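Local structure of uncharacterized protein (Bacteroides vulgatus, 4QB7) at residues 141-145 / 146-150. The protein is probably a component of the fimbrial tip, part of the filamentous cell-surface appendages that mediate adhesion and biofilm formation. Residues are numbered along the deposited sequence; the frame is centred on the assembly and turned at random.
Sequences VTDCH and TAIQD. With SO4 (sulfate ion), chain N.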
loop_
_atom_site.group_PDB
_atom_site.type_symbol
_atom_site.label_atom_id
_atom_site.label_comp_id
_atom_site.label_asym_id
_atom_site.label_seq_id
_atom_site.Cartn_x
_atom_site.Cartn_y
_atom_site.Cartn_z
ATOM N N VAL A 141 0.009 -7.731 1.235
ATOM C CA VAL A 141 0.923 -8.477 0.380
ATOM C C VAL A 141 0.286 -9.812 0.045
ATOM O O VAL A 141 -0.473 -10.365 0.843
ATOM C CB VAL A 141 2.367 -8.637 0.952
ATOM C CG1 VAL A 141 3.053 -7.302 1.136
ATOM C CG2 VAL A 141 2.400 -9.442 2.236
ATOM N N THR A 142 0.540 -10.316 -1.153
ATOM C CA THR A 142 -0.007 -11.619 -1.531
ATOM C C THR A 142 1.031 -12.423 -2.252
ATOM O O THR A 142 2.034 -11.893 -2.728
ATOM C CB THR A 142 -1.274 -11.542 -2.398
ATOM O OG1 THR A 142 -0.887 -11.209 -3.741
ATOM C CG2 THR A 142 -2.323 -10.599 -1.846
ATOM N N ASP A 143 0.753 -13.705 -2.361
ATOM C CA ASP A 143 1.575 -14.641 -3.071
ATOM C C ASP A 143 0.686 -15.571 -3.887
ATOM O O ASP A 143 -0.070 -16.355 -3.322
ATOM C CB ASP A 143 2.463 -15.426 -2.102
ATOM C CG ASP A 143 3.444 -16.332 -2.805
ATOM O OD1 ASP A 143 3.371 -16.434 -4.050
ATOM O OD2 ASP A 143 4.257 -16.965 -2.115
ATOM N N CYS A 144 0.782 -15.460 -5.213
ATOM C CA CYS A 144 0.092 -16.317 -6.165
ATOM C C CYS A 144 1.048 -16.676 -7.330
ATOM O O CYS A 144 0.604 -16.921 -8.453
ATOM C CB CYS A 144 -1.216 -15.697 -6.649
ATOM S SG CYS A 144 -1.035 -14.112 -7.501
ATOM N N HIS A 145 2.371 -16.779 -7.028
ATOM C CA HIS A 145 3.365 -17.146 -8.036
ATOM C C HIS A 145 3.278 -18.676 -8.294
ATOM O O HIS A 145 2.849 -19.450 -7.423
ATOM C CB HIS A 145 4.795 -16.609 -7.724
ATOM C CG HIS A 145 5.617 -17.330 -6.696
ATOM N ND1 HIS A 145 5.268 -17.335 -5.350
ATOM C CD2 HIS A 145 6.836 -17.907 -6.822
ATOM C CE1 HIS A 145 6.238 -17.978 -4.717
ATOM N NE2 HIS A 145 7.214 -18.328 -5.555
ATOM N N THR A 146 3.573 -19.068 -9.551
ATOM C CA THR A 146 3.423 -20.421 -10.088
ATOM C C THR A 146 4.366 -21.428 -9.426
ATOM O O THR A 146 4.036 -22.606 -9.370
ATOM C CB THR A 146 3.569 -20.413 -11.622
ATOM O OG1 THR A 146 4.906 -20.068 -11.975
ATOM C CG2 THR A 146 2.615 -19.424 -12.297
ATOM N N ALA A 147 5.505 -20.973 -8.889
ATOM C CA ALA A 147 6.471 -21.846 -8.231
ATOM C C ALA A 147 5.941 -22.428 -6.895
ATOM O O ALA A 147 6.608 -23.278 -6.329
ATOM C CB ALA A 147 7.777 -21.112 -8.011
ATOM N N ILE A 148 4.751 -22.017 -6.410
ATOM C CA ILE A 148 4.174 -22.625 -5.207
ATOM C C ILE A 148 2.869 -23.365 -5.589
ATOM O O ILE A 148 2.114 -23.783 -4.715
ATOM C CB ILE A 148 4.019 -21.697 -3.986
ATOM C CG1 ILE A 148 3.130 -20.461 -4.265
ATOM C CG2 ILE A 148 5.395 -21.336 -3.438
ATOM C CD1 ILE A 148 2.545 -19.818 -3.008
ATOM N N GLN A 149 2.653 -23.569 -6.901
ATOM C CA GLN A 149 1.555 -24.344 -7.479
ATOM C C GLN A 149 2.076 -25.694 -7.931
ATOM O O GLN A 149 3.249 -25.813 -8.326
ATOM C CB GLN A 149 0.914 -23.616 -8.658
ATOM C CG GLN A 149 0.474 -22.229 -8.296
ATOM C CD GLN A 149 -0.183 -21.490 -9.429
ATOM O OE1 GLN A 149 -0.237 -21.952 -10.577
ATOM N NE2 GLN A 149 -0.680 -20.303 -9.115
ATOM N N ASP A 150 1.210 -26.723 -7.869
ATOM C CA ASP A 150 1.530 -28.112 -8.268
ATOM C C ASP A 150 2.786 -28.627 -7.560
ATOM O O ASP A 150 3.712 -29.145 -8.196
ATOM C CB ASP A 150 1.682 -28.232 -9.796
ATOM C CG ASP A 150 0.413 -28.020 -10.576
ATOM O OD1 ASP A 150 -0.690 -28.265 -10.010
ATOM O OD2 ASP A 150 0.512 -27.642 -11.755
HETATM S S SO4 N . 5.596 -16.486 -11.426
HETATM O O1 SO4 N . 6.058 -15.183 -10.933
HETATM O O2 SO4 N . 4.140 -16.531 -11.290
HETATM O O3 SO4 N . 5.922 -16.619 -12.846
HETATM O O4 SO4 N . 6.278 -17.576 -10.663
HETATM O O HOH W 1 0.308 -19.638 -6.368
#
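The imidazole of His145 packs against the start of the turn that follows it, meeting Ala147 and Ile148 with different atoms. Its CD2 lies 3.5 Å from Ala147 CB and its CE1 3.7 Å from Ile148 CG2; both methyls approach the ring obliquely, and the His145 and Ile148 side chains cross at about a right angle. At the same ring, ND1 donates to Asp143 OD1 at an N-H...O angle of 167°, and the carboxylate carbon lies in the ring plane at its edge. With CG between the backbone N and the carbonyl carbon (chi1 78°), ND1 is brought alongside the same carboxylate oxygen that the His145 backbone N reaches. That second bond, His145 N to Asp143 OD1 at 3.2 Å and 174°, meets OD1 nearly along its C-O axis and closes an Asx turn where strand 141-143 leaves the mixed sheet, between strands 90-97 and 159-178 of this fimbrillin-like protein. Asp143 OD2 accepts from Lys163 N, which ties the carboxylate to the neighbouring strand. Ile148 comes at Asp143 from the opposite direction, and its CD1 stops 3.4 Å from OD2. Were His145 an alanine, Asp143 OD1 would probably lose its ring donor and the methyls of Ala147 and Ile148 the ring surface they rest against. A weak bond of 3.4 Å from Ile148 N to His145 O spans the short 3-10 segment, and one water links that carbonyl to Gln149 NE2. At that segment's start a sulfate ion, probably from the crystallisation liquor, accepts from Thr146 N through O2 and from Thr146 OG1 through O4, which also lies at the His145 ring edge.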